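Cobalamin (Vitamin B12) biosynthesis CbiX protein (Marinobacter aquaeolei, PDB 3LYH) probably acts as a metal-binding lyase of the CbiX family in the chelatase clan, whose relatives insert metal into tetrapyrroles such as the precursors of cobalamin. Local coordinates at residues T52-A57 with A91-T96; D81-I86 with I97-P102. All coordinates share one frame; numbering follows the deposited sequence.

Contact 1: T52-A57 with A91-T96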
ATOM      1  N   THR B  52     -12.218  -4.150 -19.300  1.00 18.93           N
ATOM      2  CA  THR B  52     -12.553  -2.864 -19.903  1.00 19.28           C
ATOM      3  C   THR B  52     -11.335  -2.092 -20.347  1.00 19.18           C
ATOM      4  O   THR B  52     -11.328  -1.529 -21.432  1.00 18.72           O
ATOM      5  CB  THR B  52     -13.416  -1.999 -18.946  1.00 19.70           C
ATOM      6  OG1 THR B  52     -14.697  -2.606 -18.819  1.00 25.41           O
ATOM      7  CG2 THR B  52     -13.569  -0.577 -19.471  1.00 22.37           C
ATOM      8  N   ILE B  53     -10.291  -2.088 -19.521  1.00 17.22           N
ATOM      9  CA  ILE B  53      -9.054  -1.427 -19.901  1.00 15.81           C
ATOM     10  C   ILE B  53      -8.365  -2.147 -21.068  1.00 15.99           C
ATOM     11  O   ILE B  53      -7.828  -1.507 -21.995  1.00 16.41           O
ATOM     12  CB  ILE B  53      -8.115  -1.265 -18.688  1.00 13.61           C
ATOM     13  CG1 ILE B  53      -8.753  -0.386 -17.613  1.00 16.96           C
ATOM     14  CG2 ILE B  53      -6.742  -0.659 -19.119  1.00 15.93           C
ATOM     15  CD1 ILE B  53      -9.173   1.018 -18.081  1.00 18.68           C
ATOM     16  N   VAL B  54      -8.346  -3.476 -21.023  1.00 17.94           N
ATOM     17  CA  VAL B  54      -7.692  -4.224 -22.103  1.00 18.54           C
ATOM     18  C   VAL B  54      -8.471  -4.034 -23.398  1.00 18.79           C
ATOM     19  O   VAL B  54      -7.884  -3.748 -24.431  1.00 19.10           O
ATOM     20  CB  VAL B  54      -7.490  -5.723 -21.756  1.00 19.68           C
ATOM     21  CG1 VAL B  54      -7.056  -6.475 -22.996  1.00 18.80           C
ATOM     22  CG2 VAL B  54      -6.482  -5.893 -20.604  1.00 22.70           C
ATOM     23  N   ASN B  55      -9.798  -4.127 -23.296  1.00 21.02           N
ATOM     24  CA  ASN B  55     -10.699  -3.927 -24.442  1.00 25.25           C
ATOM     25  C   ASN B  55     -10.467  -2.550 -25.084  1.00 24.78           C
ATOM     26  O   ASN B  55     -10.402  -2.420 -26.302  1.00 27.96           O
ATOM     27  CB  ASN B  55     -12.154  -4.106 -23.987  1.00 25.38           C
ATOM     28  CG  ASN B  55     -13.085  -4.512 -25.106  1.00 36.13           C
ATOM     29  OD1 ASN B  55     -12.935  -5.579 -25.696  1.00 38.53           O
ATOM     30  ND2 ASN B  55     -14.076  -3.668 -25.389  1.00 39.68           N
ATOM     31  N   ARG B  56     -10.285  -1.534 -24.242  1.00 25.34           N
ATOM     32  CA  ARG B  56     -10.052  -0.164 -24.682  1.00 26.41           C
ATOM     33  C   ARG B  56      -8.675   0.080 -25.322  1.00 25.49           C
ATOM     34  O   ARG B  56      -8.573   0.805 -26.320  1.00 27.64           O
ATOM     35  CB  ARG B  56     -10.213   0.817 -23.491  1.00 28.26           C
ATOM     36  CG  ARG B  56     -11.630   1.280 -23.195  1.00 31.38           C
ATOM     37  CD  ARG B  56     -11.611   2.695 -22.576  1.00 39.70           C
ATOM     38  NE  ARG B  56     -12.811   2.968 -21.783  1.00 42.12           N
ATOM     39  CZ  ARG B  56     -12.888   2.992 -20.446  1.00 52.98           C
ATOM     40  NH1 ARG B  56     -11.822   2.788 -19.663  1.00 51.54           N
ATOM     41  NH2 ARG B  56     -14.070   3.234 -19.872  1.00 55.33           N
ATOM     42  N   ALA B  57      -7.620  -0.460 -24.726  1.00 20.37           N
ATOM     43  CA  ALA B  57      -6.277  -0.299 -25.257  1.00 20.19           C
ATOM     44  C   ALA B  57      -6.197  -1.058 -26.598  1.00 22.47           C
ATOM     45  O   ALA B  57      -5.601  -0.566 -27.553  1.00 22.90           O
ATOM     46  CB  ALA B  57      -5.242  -0.807 -24.257  1.00 19.10           C
ATOM     47  N   ALA B  91      -6.276 -14.736 -23.893  1.00 23.66           N
ATOM     48  CA  ALA B  91      -6.984 -15.582 -24.888  1.00 26.70           C
ATOM     49  C   ALA B  91      -8.198 -14.888 -25.499  1.00 26.76           C
ATOM     50  O   ALA B  91      -8.392 -14.908 -26.701  1.00 28.22           O
ATOM     51  CB  ALA B  91      -7.387 -16.900 -24.251  1.00 28.18           C
ATOM     52  N   GLU B  92      -9.018 -14.277 -24.658  1.00 28.22           N
ATOM     53  CA  GLU B  92     -10.206 -13.546 -25.094  1.00 27.38           C
ATOM     54  C   GLU B  92      -9.857 -12.364 -26.009  1.00 27.54           C
ATOM     55  O   GLU B  92     -10.578 -12.107 -26.962  1.00 26.14           O
ATOM     56  CB  GLU B  92     -11.006 -13.095 -23.868  1.00 29.42           C
ATOM     57  CG  GLU B  92     -12.298 -12.353 -24.126  1.00 38.37           C
ATOM     58  CD  GLU B  92     -13.001 -11.924 -22.825  1.00 49.23           C
ATOM     59  OE1 GLU B  92     -12.709 -12.505 -21.745  1.00 57.59           O
ATOM     60  OE2 GLU B  92     -13.853 -11.005 -22.891  1.00 54.15           O
ATOM     61  N   HIS B  93      -8.748 -11.664 -25.740  1.00 26.46           N
ATOM     62  CA  HIS B  93      -8.403 -10.482 -26.536  1.00 25.84           C
ATOM     63  C   HIS B  93      -7.205 -10.657 -27.471  1.00 23.16           C
ATOM     64  O   HIS B  93      -6.917  -9.740 -28.225  1.00 27.63           O
ATOM     65  CB  HIS B  93      -8.220  -9.265 -25.611  1.00 27.02           C
ATOM     66  CG  HIS B  93      -9.451  -8.922 -24.833  1.00 30.50           C
ATOM     67  ND1 HIS B  93     -10.586  -8.407 -25.424  1.00 27.88           N
ATOM     68  CD2 HIS B  93      -9.735  -9.032 -23.511  1.00 27.30           C
ATOM     69  CE1 HIS B  93     -11.510  -8.208 -24.501  1.00 33.47           C
ATOM     70  NE2 HIS B  93     -11.020  -8.578 -23.332  1.00 28.12           N
ATOM     71  N   GLY B  94      -6.524 -11.803 -27.458  1.00 20.53           N
ATOM     72  CA  GLY B  94      -5.306 -11.993 -28.262  1.00 19.69           C
ATOM     73  C   GLY B  94      -4.195 -10.964 -27.990  1.00 20.35           C
ATOM     74  O   GLY B  94      -3.629 -10.348 -28.908  1.00 20.04           O
ATOM     75  N   VAL B  95      -3.883 -10.784 -26.715  1.00 17.26           N
ATOM     76  CA  VAL B  95      -2.826  -9.879 -26.267  1.00 17.20           C
ATOM     77  C   VAL B  95      -1.846 -10.619 -25.360  1.00 15.40           C
ATOM     78  O   VAL B  95      -2.117 -11.757 -24.963  1.00 15.61           O
ATOM     79  CB  VAL B  95      -3.421  -8.660 -25.524  1.00 16.02           C
ATOM     80  CG1 VAL B  95      -4.303  -7.819 -26.517  1.00 19.24           C
ATOM     81  CG2 VAL B  95      -4.241  -9.087 -24.324  1.00 17.46           C
ATOM     82  N   THR B  96      -0.723  -9.953 -25.103  1.00 14.81           N
ATOM     83  CA  THR B  96       0.361 -10.395 -24.215  1.00 16.30           C
ATOM     84  C   THR B  96       0.384  -9.455 -22.995  1.00 14.18           C
ATOM     85  O   THR B  96       0.476  -8.230 -23.149  1.00 14.42           O
ATOM     86  CB  THR B  96       1.711 -10.385 -24.918  1.00 21.68           C
ATOM     87  OG1 THR B  96       1.621 -11.209 -26.088  1.00 23.87           O
ATOM     88  CG2 THR B  96       2.834 -10.953 -24.013  1.00 23.34           C
TER
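V54, on helix 50-59, pushes its CG1 methyl between H93 and V95 where helix 78-93 runs out, and this is the close-packed half of the contact. The methyl lies 3.7 Å from CD2 of H93, approaching the imidazole obliquely, and its other neighbour is V95, with CG2 of V95 4.1 Å from CG1 of V54. CG1 of V54 stands anti to its own backbone N (chi1 169°), which points it at the end of helix 78-93 and the turn that follows. V54 and V95 are both buried, and both also rest on F65 of strand 64-69, so the apolar side of the contact is continuous with the packing against the sheet. G94, with positive phi, ends the helical run and lets the chain turn from H93 to V95.

The outer half is looser and polar. OD1 of N55, an exposed residue, reaches within 3.2 Å of CE1 of H93, a close polar approach and not a hydrogen bond, with amide and ring planes 58° apart. NE2 of H93 is hydrogen-bonded to OD2 of D51, one turn before N55 on the same helix, while K58 bonds the carbonyl oxygen of H93.

No hydrogen bond joins the two segments directly. Apolar packing closes the inner side, and D51 and K58 tie H93 to helix 50-59; the D51 carboxylate at NE2 would probably make a positively charged imidazole easier to accommodate, with OD1 of N55 at most adding to the effect.

Contact 2: D81-I86 with I97-P102; sequences DVPAMI and IRLAEP
I86 drives its branched side chain from helix 78-93 into the surface offered by I97 and L99 of strand 96-99. The side chains meet each other only through apolar groups. Those of I86 and L99 cross at about a right angle, CD1 of I86 lying 3.7 Å from CB of L99, while the gamma branch turns to I97, where CG2 of I86 lies 3.8 Å from CB of I97. CG2 of I86 also comes within 3.6 Å of O of I97, but no hydrogen bond crosses the contact. CG2 of I86 is anti to the backbone N and CG1 anti to the carbonyl carbon (chi1 -70°), which sends CG2 to I97 while CD1 reaches L99, two residues on, and also skirts CG2 of I97. Cut back to an alanine, this position would probably leave a gap between helix and strand, with CB of L99 and CB of I97 losing their nearest helix neighbours.

L99 spreads its two methyls over the preceding helical turn: CD1 of L99 sits 4.0 Å from CG1 of V82, and CD2 of L99 lies 4.1 Å from CG of P83. V82 is buried, whereas P83 and L99 lie toward the exposed margin. The helix is kinked at P83, whose N makes no bond to the turn before.

Polar groups find their partners elsewhere. The backbone N of I97 bonds to OE2 of E90, and R98, whose CB points away from the helix, forms a salt bridge with E120 of the second subunit.

Helix 81-86 and strand 97-99 run antiparallel at 171°, their axes 9.7 Å apart. Helix 78-93 follows strand 64-69 and leads into the adjacent parallel strand 96-99, making this the second half of a beta-alpha-beta crossover, as in the alpha/beta sheets of chelatase-like proteins.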
ATOM      1  N   ASP B  81      -5.609 -15.712  -8.349  1.00 20.36           N
ATOM      2  CA  ASP B  81      -6.710 -15.136  -9.115  1.00 21.67           C
ATOM      3  C   ASP B  81      -6.207 -14.291 -10.286  1.00 18.67           C
ATOM      4  O   ASP B  81      -6.728 -14.424 -11.375  1.00 21.22           O
ATOM      5  CB  ASP B  81      -7.618 -14.281  -8.216  1.00 23.48           C
ATOM      6  CG  ASP B  81      -8.350 -15.102  -7.150  1.00 33.05           C
ATOM      7  OD1 ASP B  81      -8.150 -16.336  -7.035  1.00 35.23           O
ATOM      8  OD2 ASP B  81      -9.130 -14.484  -6.402  1.00 41.71           O
ATOM      9  N   VAL B  82      -5.188 -13.466 -10.060  1.00 19.98           N
ATOM     10  CA  VAL B  82      -4.705 -12.528 -11.091  1.00 20.18           C
ATOM     11  C   VAL B  82      -4.048 -13.277 -12.290  1.00 18.38           C
ATOM     12  O   VAL B  82      -4.379 -12.972 -13.419  1.00 20.64           O
ATOM     13  CB  VAL B  82      -3.790 -11.413 -10.549  1.00 22.12           C
ATOM     14  CG1 VAL B  82      -3.313 -10.478 -11.713  1.00 20.64           C
ATOM     15  CG2 VAL B  82      -4.513 -10.565  -9.484  1.00 27.59           C
ATOM     16  N   PRO B  83      -3.165 -14.262 -12.036  1.00 16.14           N
ATOM     17  CA  PRO B  83      -2.690 -15.046 -13.193  1.00 16.15           C
ATOM     18  C   PRO B  83      -3.765 -15.703 -14.002  1.00 16.12           C
ATOM     19  O   PRO B  83      -3.691 -15.699 -15.229  1.00 16.52           O
ATOM     20  CB  PRO B  83      -1.754 -16.088 -12.565  1.00 16.38           C
ATOM     21  CG  PRO B  83      -1.260 -15.419 -11.342  1.00 16.25           C
ATOM     22  CD  PRO B  83      -2.353 -14.512 -10.847  1.00 13.06           C
ATOM     23  N   ALA B  84      -4.806 -16.227 -13.347  1.00 17.46           N
ATOM     24  CA  ALA B  84      -5.896 -16.836 -14.120  1.00 16.86           C
ATOM     25  C   ALA B  84      -6.680 -15.773 -14.917  1.00 14.78           C
ATOM     26  O   ALA B  84      -7.102 -16.045 -16.025  1.00 18.02           O
ATOM     27  CB  ALA B  84      -6.839 -17.679 -13.219  1.00 17.94           C
HETATM   28  N   MSE B  85      -6.853 -14.568 -14.373  1.00 16.95           N
HETATM   29  CA  MSE B  85      -7.520 -13.481 -15.103  0.50 18.50           C
HETATM   30  C   MSE B  85      -6.718 -13.067 -16.326  1.00 17.54           C
HETATM   31  O   MSE B  85      -7.251 -12.879 -17.404  1.00 15.17           O
HETATM   32  CB  MSE B  85      -7.731 -12.274 -14.201  0.50 20.24           C
HETATM   33  CG  MSE B  85      -8.821 -12.464 -13.212  0.50 21.74           C
HETATM   34 SE   MSE B  85      -8.813 -10.925 -12.065  0.38 20.46          SE
HETATM   35  CE  MSE B  85      -8.907  -9.528 -13.425  0.50 23.84           C
ATOM     36  N   ILE B  86      -5.398 -12.956 -16.130  1.00 18.13           N
ATOM     37  CA  ILE B  86      -4.468 -12.617 -17.213  1.00 17.51           C
ATOM     38  C   ILE B  86      -4.482 -13.660 -18.340  1.00 20.79           C
ATOM     39  O   ILE B  86      -4.625 -13.292 -19.516  1.00 19.72           O
ATOM     40  CB  ILE B  86      -3.045 -12.349 -16.650  1.00 18.08           C
ATOM     41  CG1 ILE B  86      -3.045 -11.047 -15.864  1.00 24.33           C
ATOM     42  CG2 ILE B  86      -2.017 -12.314 -17.771  1.00 19.01           C
ATOM     43  CD1 ILE B  86      -1.697 -10.711 -15.186  1.00 20.22           C
ATOM     44  N   ILE B  97       0.267 -10.036 -21.805  1.00 14.24           N
ATOM     45  CA  ILE B  97       0.213  -9.285 -20.549  1.00 12.78           C
ATOM     46  C   ILE B  97       1.226  -9.858 -19.572  1.00 16.11           C
ATOM     47  O   ILE B  97       1.079 -11.005 -19.151  1.00 16.97           O
ATOM     48  CB  ILE B  97      -1.198  -9.325 -19.907  1.00 12.94           C
ATOM     49  CG1 ILE B  97      -2.280  -8.979 -20.915  1.00 12.78           C
ATOM     50  CG2 ILE B  97      -1.286  -8.471 -18.587  1.00 12.40           C
ATOM     51  CD1 ILE B  97      -3.722  -9.309 -20.426  1.00 15.80           C
ATOM     52  N   ARG B  98       2.243  -9.057 -19.241  1.00 13.45           N
ATOM     53  CA  ARG B  98       3.198  -9.394 -18.209  1.00 15.48           C
ATOM     54  C   ARG B  98       2.619  -8.985 -16.861  1.00 15.00           C
ATOM     55  O   ARG B  98       2.020  -7.936 -16.747  1.00 13.82           O
ATOM     56  CB  ARG B  98       4.511  -8.670 -18.432  1.00 16.49           C
ATOM     57  CG  ARG B  98       5.550  -9.003 -17.403  1.00 18.18           C
ATOM     58  CD  ARG B  98       6.961  -8.540 -17.807  1.00 22.70           C
ATOM     59  NE  ARG B  98       7.196  -7.110 -17.625  1.00 29.54           N
ATOM     60  CZ  ARG B  98       7.523  -6.521 -16.462  1.00 29.20           C
ATOM     61  NH1 ARG B  98       7.645  -7.228 -15.327  1.00 25.46           N
ATOM     62  NH2 ARG B  98       7.734  -5.211 -16.437  1.00 28.43           N
ATOM     63  N   LEU B  99       2.831  -9.817 -15.854  1.00 13.46           N
ATOM     64  CA  LEU B  99       2.435  -9.521 -14.483  1.00 13.40           C
ATOM     65  C   LEU B  99       3.693  -9.116 -13.717  1.00 15.68           C
ATOM     66  O   LEU B  99       4.583  -9.938 -13.483  1.00 14.46           O
ATOM     67  CB  LEU B  99       1.754 -10.759 -13.880  1.00 14.86           C
ATOM     68  CG  LEU B  99       1.423 -10.692 -12.388  1.00 16.57           C
ATOM     69  CD1 LEU B  99       0.542  -9.461 -12.152  1.00 13.39           C
ATOM     70  CD2 LEU B  99       0.797 -11.958 -11.884  1.00 19.43           C
ATOM     71  N   ALA B 100       3.817  -7.825 -13.401  1.00 14.01           N
ATOM     72  CA  ALA B 100       4.914  -7.325 -12.592  1.00 15.30           C
ATOM     73  C   ALA B 100       4.734  -7.704 -11.126  1.00 13.17           C
ATOM     74  O   ALA B 100       3.621  -8.052 -10.703  1.00 13.27           O
ATOM     75  CB  ALA B 100       5.013  -5.806 -12.755  1.00 13.97           C
ATOM     76  N   GLU B 101       5.825  -7.638 -10.344  1.00 11.97           N
ATOM     77  CA  GLU B 101       5.750  -7.797  -8.889  0.50 12.61           C
ATOM     78  C   GLU B 101       4.854  -6.687  -8.292  1.00 11.49           C
ATOM     79  O   GLU B 101       4.791  -5.591  -8.843  1.00 12.17           O
ATOM     80  CB  GLU B 101       7.173  -7.801  -8.251  0.50 15.55           C
ATOM     81  CG  GLU B 101       7.886  -6.430  -8.213  0.50 20.01           C
ATOM     82  CD  GLU B 101       9.345  -6.443  -7.692  0.50 17.90           C
ATOM     83  OE1 GLU B 101       9.829  -7.559  -7.353  0.50 20.31           O
ATOM     84  OE2 GLU B 101       9.982  -5.325  -7.652  0.50 13.01           O
ATOM     85  N   PRO B 102       4.198  -6.939  -7.145  1.00 12.39           N
ATOM     86  CA  PRO B 102       3.436  -5.908  -6.444  1.00 11.52           C
ATOM     87  C   PRO B 102       4.373  -4.747  -6.030  1.00 10.66           C
ATOM     88  O   PRO B 102       5.575  -4.997  -5.774  1.00 12.14           O
ATOM     89  CB  PRO B 102       2.906  -6.619  -5.212  1.00 14.20           C
ATOM     90  CG  PRO B 102       3.606  -7.826  -5.110  1.00 20.49           C
ATOM     91  CD  PRO B 102       4.199  -8.196  -6.371  1.00 14.03           C
TER

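Overall arrangement
Contacts 1 and 2 have centres about 13 Å apart and share helix 78-93: residues 81-86 serve contact 2, and its C-terminal end, 91-93, serves contact 1. Along the chain the order is 52-57, 81-86, 91-96, 97-102, so the contacts interleave, and 91-96 runs directly into 97-102. Contact 1 joins the middle of helix 50-59 to the C-terminal end of helix 78-93, the helices before and after strand 64-69, whereas contact 2 lays the second of them along strand 96-99, an outermost strand of the four-stranded parallel sheet. Together they fix helix 78-93 to its neighbouring helix and to strand 96-99, the edge of this chain's sheet that also faces the second subunit.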